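PDB 3LID: putative sensory box/GGDEF family protein from Vibrio parahaemolyticus, which probably makes cyclic di-GMP from two GTP molecules in its cytoplasmic part, the chain described here being its extracellular PDC-fold sensor domain. Local coordinates for residues 80-85 with 166-171; 116-121 with 153-158; 231-236 with 262-267. All coordinates share one frame; numbering follows the deposited sequence.

All three contacts are largely buried, but they sit in two different lobes of a double PDC-type sensor. Contacts 1 and 2 share one antiparallel sheet: strand 163-173 of contact 1 lies beside strand 150-160 of contact 2, and backbone bonds such as Leu-168 N to Met-156 O (2.8 Å) join them. Contact 1 is strand pairing, rich in main-chain bonds; contact 2 packs a helix over the sheet without a direct hydrogen bond, yet both send polar side chains to the same phosphate. Contact 3, its centre about 32 Å from that of contact 1, repeats helix-on-sheet packing in the other lobe with mostly apolar chemistry; as in contact 2, its helix also carries exposed residues.

Contact 1. Residues 80-85 with 166-171; sequences KQIRFL and GYLVLN. With PO4 (phosphate ion), chain C.
Arg-83 and Val-169 form a hydrogen-bonded pair of two antiparallel strands, and the arginine's side chain then runs along the same face as Asn-171. Its CB lies 3.9 Å from Val-169 O. The aliphatic chain stays extended until chi3 (-70°), where a bend turns the guanidinium toward Asn-171. NE donates a hydrogen bond to a water (2.9 Å), which in turn donates to Val-169 O and Asn-171 OD1. NH2 divides itself between Asn-171 OD1 (2.9 Å), reached from 21° outside the guanidinium plane, and O3 of the phosphate (2.8 Å), while NH1 holds phosphate O2 (3.0 Å) and a salt bridge to Glu-91. With five N-H groups to spend, arginine suits this place; Asn-171 matches it by accepting through OD1 and donating from ND2 to phosphate O3 and to Glu-138. The other face is apolar: Ile-82 CG2 meets Leu-170 CD2 at 3.6 Å, and Phe-84 CZ comes to 3.4 Å from Gly-166 CA, where no side chain intervenes. Strand 79-86 also pairs with strand 91-98, and 163-173 with 150-160; helix 9-45 packs against Leu-168 and Leu-170, and helix 117-124 lies across the face carrying Arg-83, Leu-85 and Tyr-167.

Contact 2. Residues 116-121 with 153-158; sequences REYFKY and RILMPI. With PO4 (phosphate ion), chain C.
Tyr-118 places its CG between the backbone N and the carbonyl carbon (chi1 73°), which drops the ring from the helix toward the strand, and Arg-153 reaches up to it with a chain extended from CG to NE. Arg-153 CD sits over one face of the ring, 3.6 Å from its centroid, in a CH-pi contact, and beyond it the guanidinium plane lies only 22° from that of the ring. Arg-116 CB covers the opposite face, so the aromatic is held between two arginines. Their charged ends meet on the phosphate: Arg-153 NE bonds O3 (2.6 Å), its NH2 bonds O4 (2.9 Å), and Arg-116 NH1 also takes O4 (2.8 Å). Tyr-118 OH donates to O2 (2.7 Å), a role that needs tyrosine's hydroxyl. The anion would offset the arginines' charges, and a salt bridge to Glu-136 gives Arg-116 NH2 a second anionic partner. Farther along, Leu-155 makes the apolar contact, its CD1 at the ring edge of Tyr-121, 3.6 Å from CD2. A helix over an antiparallel sheet with a lined pocket between them is the ligand-site arrangement of PDC sensor domains; the phosphate, probably from the crystallisation liquor, may mark that pocket.

Contact 3. Residues 231-236 with 262-267; sequences PRVVSE and HLIIDL
Val-233 lies against His-262 where helix 230-234 packs over strand 260-268, a helix-on-sheet layer of the second PDC-type lobe of the sensor. The main interaction is CH-pi. Val-233 CG1 stands over one face of the imidazole, 3.6 Å from its centroid and 22° off the normal, with His-262 CG the nearest ring atom at 3.4 Å. CG1 reaches that position because it is anti to the backbone N (chi1 177°), and the two side chains cross obliquely. A beta-branched valine suits the place, since its two methyls serve two partners: the second, CG2, makes the apolar contact, 4.2 Å from Ile-264 CD1, where the side chains cross at about a right angle. Phe-222 and Phe-250 touch the side chains of both Val-233 and Ile-264 and continue the apolar layer. At the ring's edge Glu-236 CG approaches His-262 CE1 at 4.4 Å. No hydrogen bond crosses between the segments; the polar partner of His-262 lies outside them. His-262 ND1 is hydrogen-bonded to Ser-252 OG on the adjoining strand, which would fix the turn of the ring beneath Val-233, and Trp-230 meets the same ring with its plane nearly perpendicular. Glu-236 is the first residue to leave helical backbone angles, with a positive phi of 71°, and just before it Ser-235 OG donates a hydrogen bond to Arg-232 O at 2.7 Å.

Contact 1. Residues 80-85 with 166-171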
loop_
_atom_site.group_PDB
_atom_site.type_symbol
_atom_site.label_atom_id
_atom_site.label_comp_id
_atom_site.label_asym_id
_atom_site.label_seq_id
_atom_site.Cartn_x
_atom_site.Cartn_y
_atom_site.Cartn_z
ATOM N N LYS A 80 -0.230 -6.915 -6.809
ATOM C CA LYS A 80 0.478 -6.718 -8.051
ATOM C C LYS A 80 1.288 -8.009 -8.423
ATOM O O LYS A 80 1.461 -8.317 -9.582
ATOM C CB LYS A 80 1.372 -5.500 -7.896
ATOM C CG LYS A 80 2.004 -5.145 -9.233
ATOM C CD LYS A 80 2.279 -3.647 -9.293
ATOM C CE LYS A 80 2.782 -3.252 -10.653
ATOM N NZ LYS A 80 4.151 -3.813 -10.848
ATOM N N GLN A 81 1.683 -8.766 -7.422
ATOM C CA GLN A 81 2.320 -10.058 -7.657
ATOM C C GLN A 81 1.986 -10.970 -6.545
ATOM O O GLN A 81 1.756 -10.530 -5.447
ATOM C CB GLN A 81 3.896 -9.921 -7.578
ATOM C CG GLN A 81 4.442 -8.964 -8.630
ATOM C CD GLN A 81 5.968 -8.915 -8.533
ATOM O OE1 GLN A 81 6.571 -7.973 -7.956
ATOM N NE2 GLN A 81 6.589 -9.965 -9.036
ATOM N N ILE A 82 2.004 -12.285 -6.832
ATOM C CA ILE A 82 1.833 -13.319 -5.840
ATOM C C ILE A 82 2.906 -14.351 -6.224
ATOM O O ILE A 82 2.929 -14.802 -7.378
ATOM C CB ILE A 82 0.461 -13.989 -5.919
ATOM C CG1 ILE A 82 -0.617 -12.890 -5.633
ATOM C CG2 ILE A 82 0.364 -15.157 -4.849
ATOM C CD1 ILE A 82 -2.048 -13.480 -5.820
ATOM N N ARG A 83 3.816 -14.627 -5.287
ATOM C CA ARG A 83 4.970 -15.453 -5.609
ATOM C C ARG A 83 5.237 -16.484 -4.552
ATOM O O ARG A 83 4.912 -16.355 -3.365
ATOM C CB ARG A 83 6.196 -14.581 -5.613
ATOM C CG ARG A 83 6.235 -13.654 -6.872
ATOM C CD ARG A 83 7.500 -12.738 -6.877
ATOM N NE ARG A 83 7.338 -11.736 -5.790
ATOM C CZ ARG A 83 8.270 -10.812 -5.514
ATOM N NH1 ARG A 83 9.441 -10.778 -6.220
ATOM N NH2 ARG A 83 8.035 -9.884 -4.573
ATOM N N PHE A 84 5.926 -17.537 -4.995
ATOM C CA PHE A 84 6.514 -18.465 -4.047
ATOM C C PHE A 84 8.026 -18.447 -4.354
ATOM O O PHE A 84 8.442 -18.572 -5.522
ATOM C CB PHE A 84 5.990 -19.911 -4.240
ATOM C CG PHE A 84 6.506 -20.832 -3.183
ATOM C CD1 PHE A 84 5.965 -20.793 -1.896
ATOM C CD2 PHE A 84 7.651 -21.626 -3.445
ATOM C CE1 PHE A 84 6.462 -21.585 -0.889
ATOM C CE2 PHE A 84 8.204 -22.479 -2.375
ATOM C CZ PHE A 84 7.556 -22.434 -1.119
ATOM N N LEU A 85 8.835 -18.175 -3.319
ATOM C CA LEU A 85 10.318 -18.220 -3.406
ATOM C C LEU A 85 10.774 -19.464 -2.660
ATOM O O LEU A 85 10.259 -19.816 -1.608
ATOM C CB LEU A 85 10.965 -16.963 -2.716
ATOM C CG LEU A 85 10.951 -15.668 -3.559
ATOM C CD1 LEU A 85 9.549 -15.220 -3.979
ATOM C CD2 LEU A 85 11.558 -14.530 -2.587
ATOM N N GLY A 166 10.025 -22.795 1.517
ATOM C CA GLY A 166 10.170 -21.490 0.831
ATOM C C GLY A 166 9.245 -20.463 1.518
ATOM O O GLY A 166 8.815 -20.625 2.634
ATOM N N TYR A 167 8.926 -19.438 0.735
ATOM C CA TYR A 167 8.195 -18.283 1.276
ATOM C C TYR A 167 7.113 -17.902 0.329
ATOM O O TYR A 167 7.355 -17.730 -0.863
ATOM C CB TYR A 167 9.169 -17.080 1.411
ATOM C CG TYR A 167 10.334 -17.472 2.305
ATOM C CD1 TYR A 167 10.255 -17.271 3.691
ATOM C CD2 TYR A 167 11.483 -18.037 1.764
ATOM C CE1 TYR A 167 11.312 -17.699 4.543
ATOM C CE2 TYR A 167 12.537 -18.490 2.591
ATOM C CZ TYR A 167 12.422 -18.296 3.986
ATOM O OH TYR A 167 13.442 -18.712 4.789
ATOM N N LEU A 168 5.907 -17.727 0.869
ATOM C CA LEU A 168 4.844 -17.052 0.103
ATOM C C LEU A 168 5.042 -15.549 0.258
ATOM O O LEU A 168 5.220 -15.079 1.374
ATOM C CB LEU A 168 3.513 -17.444 0.719
ATOM C CG LEU A 168 2.309 -16.728 0.144
ATOM C CD1 LEU A 168 2.095 -17.211 -1.308
ATOM C CD2 LEU A 168 1.024 -17.077 0.966
ATOM N N VAL A 169 4.998 -14.808 -0.852
ATOM C CA VAL A 169 5.188 -13.372 -0.813
ATOM C C VAL A 169 4.088 -12.748 -1.634
ATOM O O VAL A 169 3.875 -13.114 -2.807
ATOM C CB VAL A 169 6.524 -12.965 -1.477
ATOM C CG1 VAL A 169 6.701 -11.448 -1.422
ATOM C CG2 VAL A 169 7.713 -13.642 -0.727
ATOM N N LEU A 170 3.398 -11.759 -1.042
ATOM C CA LEU A 170 2.309 -11.115 -1.785
ATOM C C LEU A 170 2.613 -9.629 -1.843
ATOM O O LEU A 170 2.865 -9.046 -0.821
ATOM C CB LEU A 170 0.965 -11.297 -0.971
ATOM C CG LEU A 170 0.795 -12.718 -0.379
ATOM C CD1 LEU A 170 -0.425 -12.743 0.538
ATOM C CD2 LEU A 170 0.611 -13.655 -1.604
ATOM N N ASN A 171 2.580 -9.029 -3.000
ATOM C CA ASN A 171 2.935 -7.605 -3.131
ATOM C C ASN A 171 1.623 -6.854 -3.201
ATOM O O ASN A 171 0.991 -6.798 -4.255
ATOM C CB ASN A 171 3.763 -7.349 -4.398
ATOM C CG ASN A 171 5.188 -7.744 -4.219
ATOM O OD1 ASN A 171 5.474 -8.797 -3.599
ATOM N ND2 ASN A 171 6.107 -6.907 -4.702
HETATM P P PO4 C . 10.033 -7.048 -5.616
HETATM O O1 PO4 C . 9.345 -7.064 -6.994
HETATM O O2 PO4 C . 11.005 -8.233 -5.691
HETATM O O3 PO4 C . 9.064 -7.285 -4.493
HETATM O O4 PO4 C . 10.803 -5.747 -5.419
HETATM O O HOH W 1 4.794 -11.218 -4.593
#

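Contact 2. Residues 116-121 with 153-158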
loop_
_atom_site.group_PDB
_atom_site.type_symbol
_atom_site.label_atom_id
_atom_site.label_comp_id
_atom_site.label_asym_id
_atom_site.label_seq_id
_atom_site.Cartn_x
_atom_site.Cartn_y
_atom_site.Cartn_z
ATOM N N ARG A 116 17.780 -9.170 -1.221
ATOM C CA ARG A 116 16.839 -8.165 -0.764
ATOM C C ARG A 116 16.621 -8.237 0.724
ATOM O O ARG A 116 16.498 -9.316 1.302
ATOM C CB ARG A 116 15.504 -8.383 -1.435
ATOM C CG ARG A 116 15.579 -7.977 -2.981
ATOM C CD ARG A 116 15.885 -6.496 -3.223
ATOM N NE ARG A 116 14.720 -5.627 -2.822
ATOM C CZ ARG A 116 13.616 -5.464 -3.568
ATOM N NH1 ARG A 116 13.456 -6.114 -4.765
ATOM N NH2 ARG A 116 12.604 -4.653 -3.087
ATOM N N GLU A 117 16.527 -7.055 1.352
ATOM C CA GLU A 117 16.284 -7.087 2.796
ATOM C C GLU A 117 14.956 -7.718 3.193
ATOM O O GLU A 117 14.839 -8.304 4.265
ATOM C CB GLU A 117 16.424 -5.650 3.340
ATOM C CG GLU A 117 17.890 -5.129 3.187
ATOM C CD GLU A 117 18.931 -5.900 4.070
ATOM O OE1 GLU A 117 18.549 -6.635 5.011
ATOM O OE2 GLU A 117 20.157 -5.842 3.779
ATOM N N TYR A 118 13.952 -7.648 2.314
ATOM C CA TYR A 118 12.663 -8.181 2.697
ATOM C C TYR A 118 12.784 -9.678 2.746
ATOM O O TYR A 118 12.093 -10.334 3.533
ATOM C CB TYR A 118 11.518 -7.712 1.748
ATOM C CG TYR A 118 11.467 -8.318 0.348
ATOM C CD1 TYR A 118 11.080 -9.662 0.140
ATOM C CD2 TYR A 118 11.792 -7.539 -0.770
ATOM C CE1 TYR A 118 11.011 -10.180 -1.155
ATOM C CE2 TYR A 118 11.711 -8.049 -2.074
ATOM C CZ TYR A 118 11.360 -9.395 -2.239
ATOM O OH TYR A 118 11.242 -9.859 -3.518
ATOM N N PHE A 119 13.691 -10.232 1.920
ATOM C CA PHE A 119 13.906 -11.664 1.928
ATOM C C PHE A 119 14.648 -12.104 3.175
ATOM O O PHE A 119 14.253 -13.079 3.829
ATOM C CB PHE A 119 14.658 -12.163 0.684
ATOM C CG PHE A 119 14.944 -13.622 0.780
ATOM C CD1 PHE A 119 13.918 -14.548 0.654
ATOM C CD2 PHE A 119 16.235 -14.051 1.072
ATOM C CE1 PHE A 119 14.207 -15.913 0.755
ATOM C CE2 PHE A 119 16.515 -15.434 1.185
ATOM C CZ PHE A 119 15.516 -16.312 1.030
ATOM N N LYS A 120 15.695 -11.386 3.538
ATOM C CA LYS A 120 16.385 -11.737 4.769
ATOM C C LYS A 120 15.450 -11.630 5.973
ATOM O O LYS A 120 15.545 -12.426 6.913
ATOM C CB LYS A 120 17.560 -10.773 4.919
ATOM C CG LYS A 120 18.598 -10.993 3.749
ATOM C CD LYS A 120 19.801 -10.037 3.837
ATOM C CE LYS A 120 20.672 -10.286 2.620
ATOM N NZ LYS A 120 21.766 -9.285 2.606
ATOM N N TYR A 121 14.558 -10.632 5.971
ATOM C CA TYR A 121 13.526 -10.535 7.043
ATOM C C TYR A 121 12.594 -11.773 7.030
ATOM O O TYR A 121 12.352 -12.436 8.053
ATOM C CB TYR A 121 12.741 -9.223 6.882
ATOM C CG TYR A 121 11.631 -9.157 7.931
ATOM C CD1 TYR A 121 11.960 -9.064 9.277
ATOM C CD2 TYR A 121 10.299 -9.219 7.568
ATOM C CE1 TYR A 121 10.944 -9.010 10.269
ATOM C CE2 TYR A 121 9.281 -9.199 8.541
ATOM C CZ TYR A 121 9.608 -9.079 9.866
ATOM O OH TYR A 121 8.572 -9.084 10.782
ATOM N N ARG A 153 4.824 -5.776 1.193
ATOM C CA ARG A 153 4.984 -7.230 0.876
ATOM C C ARG A 153 4.551 -8.022 2.112
ATOM O O ARG A 153 5.099 -7.866 3.201
ATOM C CB ARG A 153 6.487 -7.519 0.586
ATOM C CG ARG A 153 6.857 -6.929 -0.811
ATOM C CD ARG A 153 8.412 -6.840 -0.949
ATOM N NE ARG A 153 8.771 -6.169 -2.179
ATOM C CZ ARG A 153 8.795 -4.851 -2.313
ATOM N NH1 ARG A 153 8.430 -4.051 -1.261
ATOM N NH2 ARG A 153 9.137 -4.329 -3.490
ATOM N N ILE A 154 3.595 -8.924 1.925
ATOM C CA ILE A 154 3.194 -9.868 3.006
ATOM C C ILE A 154 4.123 -11.121 2.833
ATOM O O ILE A 154 4.331 -11.547 1.670
ATOM C CB ILE A 154 1.774 -10.312 2.797
ATOM C CG1 ILE A 154 0.858 -9.069 2.534
ATOM C CG2 ILE A 154 1.336 -11.137 4.003
ATOM C CD1 ILE A 154 0.881 -8.031 3.697
ATOM N N LEU A 155 4.662 -11.613 3.932
ATOM C CA LEU A 155 5.694 -12.657 3.920
ATOM C C LEU A 155 5.267 -13.777 4.824
ATOM O O LEU A 155 4.810 -13.531 5.907
ATOM C CB LEU A 155 6.952 -12.041 4.467
ATOM C CG LEU A 155 7.399 -10.772 3.739
ATOM C CD1 LEU A 155 8.574 -10.169 4.541
ATOM C CD2 LEU A 155 7.950 -11.173 2.263
ATOM N N MET A 156 5.392 -15.039 4.342
ATOM C CA MET A 156 4.983 -16.188 5.169
ATOM C C MET A 156 5.855 -17.379 4.746
ATOM O O MET A 156 5.663 -17.922 3.635
ATOM C CB MET A 156 3.477 -16.450 4.919
ATOM C CG MET A 156 2.890 -17.622 5.722
ATOM S SD MET A 156 1.242 -17.920 5.198
ATOM C CE MET A 156 1.083 -19.322 6.249
ATOM N N PRO A 157 6.718 -17.847 5.653
ATOM C CA PRO A 157 7.475 -19.108 5.319
ATOM C C PRO A 157 6.472 -20.276 5.351
ATOM O O PRO A 157 5.541 -20.298 6.196
ATOM C CB PRO A 157 8.484 -19.260 6.451
ATOM C CG PRO A 157 8.506 -17.795 7.093
ATOM C CD PRO A 157 7.113 -17.275 6.952
ATOM N N ILE A 158 6.619 -21.235 4.407
ATOM C CA ILE A 158 5.667 -22.290 4.238
ATOM C C ILE A 158 6.485 -23.612 4.462
ATOM O O ILE A 158 7.542 -23.768 3.889
ATOM C CB ILE A 158 5.081 -22.363 2.801
ATOM C CG1 ILE A 158 4.335 -21.020 2.464
ATOM C CG2 ILE A 158 4.046 -23.590 2.771
ATOM C CD1 ILE A 158 3.225 -20.673 3.484
HETATM P P PO4 C . 10.033 -7.048 -5.616
HETATM O O1 PO4 C . 9.345 -7.064 -6.994
HETATM O O2 PO4 C . 11.005 -8.233 -5.691
HETATM O O3 PO4 C . 9.064 -7.285 -4.493
HETATM O O4 PO4 C . 10.803 -5.747 -5.419
#

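Contact 3. Residues 231-236 with 262-267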
loop_
_atom_site.group_PDB
_atom_site.type_symbol
_atom_site.label_atom_id
_atom_site.label_comp_id
_atom_site.label_asym_id
_atom_site.label_seq_id
_atom_site.Cartn_x
_atom_site.Cartn_y
_atom_site.Cartn_z
ATOM N N PRO A 231 4.943 17.916 14.204
ATOM C CA PRO A 231 4.756 17.312 15.497
ATOM C C PRO A 231 3.325 16.879 15.821
ATOM O O PRO A 231 3.130 15.910 16.551
ATOM C CB PRO A 231 5.207 18.470 16.500
ATOM C CG PRO A 231 6.202 19.209 15.684
ATOM C CD PRO A 231 5.508 19.313 14.299
ATOM N N ARG A 232 2.332 17.610 15.332
ATOM C CA ARG A 232 0.948 17.281 15.616
ATOM C C ARG A 232 0.672 15.960 14.855
ATOM O O ARG A 232 -0.018 15.080 15.347
ATOM C CB ARG A 232 0.030 18.402 15.089
ATOM C CG ARG A 232 0.399 19.898 15.675
ATOM C CD ARG A 232 -0.012 20.074 17.161
ATOM N NE ARG A 232 0.387 21.451 17.602
ATOM C CZ ARG A 232 1.644 21.852 17.870
ATOM N NH1 ARG A 232 2.629 20.981 17.818
ATOM N NH2 ARG A 232 1.930 23.136 18.172
ATOM N N VAL A 233 1.191 15.869 13.631
ATOM C CA VAL A 233 0.928 14.631 12.822
ATOM C C VAL A 233 1.580 13.451 13.505
ATOM O O VAL A 233 0.952 12.404 13.694
ATOM C CB VAL A 233 1.553 14.805 11.467
ATOM C CG1 VAL A 233 1.382 13.502 10.600
ATOM C CG2 VAL A 233 0.741 15.888 10.722
ATOM N N VAL A 234 2.843 13.645 13.948
ATOM C CA VAL A 234 3.610 12.550 14.573
ATOM C C VAL A 234 2.988 12.070 15.865
ATOM O O VAL A 234 3.135 10.916 16.250
ATOM C CB VAL A 234 5.094 13.033 14.735
ATOM C CG1 VAL A 234 5.971 12.059 15.533
ATOM C CG2 VAL A 234 5.634 13.382 13.340
ATOM N N SER A 235 2.212 12.929 16.528
ATOM C CA SER A 235 1.494 12.513 17.722
ATOM C C SER A 235 0.515 11.322 17.484
ATOM O O SER A 235 0.124 10.651 18.411
ATOM C CB SER A 235 0.720 13.703 18.291
ATOM O OG SER A 235 -0.529 13.899 17.704
ATOM N N GLU A 236 0.158 11.130 16.214
ATOM C CA GLU A 236 -0.778 10.042 15.770
ATOM C C GLU A 236 -2.210 10.323 16.223
ATOM O O GLU A 236 -3.085 9.502 16.000
ATOM C CB GLU A 236 -0.322 8.681 16.240
ATOM C CG GLU A 236 0.998 8.288 15.651
ATOM C CD GLU A 236 1.466 6.948 16.107
ATOM O OE1 GLU A 236 0.627 6.109 16.361
ATOM O OE2 GLU A 236 2.675 6.724 16.158
ATOM N N HIS A 262 0.503 8.231 7.891
ATOM C CA HIS A 262 -0.304 9.470 8.208
ATOM C C HIS A 262 -1.140 9.834 7.035
ATOM O O HIS A 262 -0.678 9.858 5.896
ATOM C CB HIS A 262 0.675 10.620 8.524
ATOM C CG HIS A 262 1.640 10.273 9.610
ATOM N ND1 HIS A 262 1.234 10.030 10.916
ATOM C CD2 HIS A 262 3.002 10.165 9.614
ATOM C CE1 HIS A 262 2.293 9.779 11.670
ATOM N NE2 HIS A 262 3.380 9.867 10.919
ATOM N N LEU A 263 -2.426 10.085 7.277
ATOM C CA LEU A 263 -3.318 10.415 6.194
ATOM C C LEU A 263 -3.513 11.949 6.333
ATOM O O LEU A 263 -3.807 12.438 7.419
ATOM C CB LEU A 263 -4.695 9.754 6.382
ATOM C CG LEU A 263 -4.785 8.254 5.980
ATOM C CD1 LEU A 263 -3.663 7.411 6.577
ATOM C CD2 LEU A 263 -6.171 7.757 6.511
ATOM N N ILE A 264 -3.372 12.634 5.223
ATOM C CA ILE A 264 -3.360 14.138 5.219
ATOM C C ILE A 264 -4.321 14.665 4.237
ATOM O O ILE A 264 -4.381 14.220 3.088
ATOM C CB ILE A 264 -1.974 14.596 4.828
ATOM C CG1 ILE A 264 -0.895 14.037 5.790
ATOM C CG2 ILE A 264 -1.870 16.162 4.659
ATOM C CD1 ILE A 264 -0.982 14.481 7.189
ATOM N N ILE A 265 -5.071 15.725 4.641
ATOM C CA ILE A 265 -5.829 16.498 3.713
ATOM C C ILE A 265 -5.227 17.901 3.857
ATOM O O ILE A 265 -5.266 18.456 4.939
ATOM C CB ILE A 265 -7.339 16.500 4.027
ATOM C CG1 ILE A 265 -7.867 15.096 3.760
ATOM C CG2 ILE A 265 -8.118 17.496 3.100
ATOM C CD1 ILE A 265 -9.282 14.860 4.148
ATOM N N ASP A 266 -4.634 18.389 2.781
ATOM C CA ASP A 266 -3.878 19.660 2.762
ATOM C C ASP A 266 -4.568 20.537 1.726
ATOM O O ASP A 266 -4.587 20.227 0.551
ATOM C CB ASP A 266 -2.380 19.366 2.460
ATOM C CG ASP A 266 -1.566 20.601 2.131
ATOM O OD1 ASP A 266 -2.135 21.727 2.082
ATOM O OD2 ASP A 266 -0.346 20.424 1.872
ATOM N N LEU A 267 -5.225 21.628 2.170
ATOM C CA LEU A 267 -5.891 22.542 1.233
ATOM C C LEU A 267 -5.304 23.962 1.404
ATOM O O LEU A 267 -5.124 24.458 2.544
ATOM C CB LEU A 267 -7.358 22.655 1.601
ATOM C CG LEU A 267 -8.083 21.330 1.368
ATOM C CD1 LEU A 267 -9.271 21.262 2.309
ATOM C CD2 LEU A 267 -8.470 21.317 -0.087
#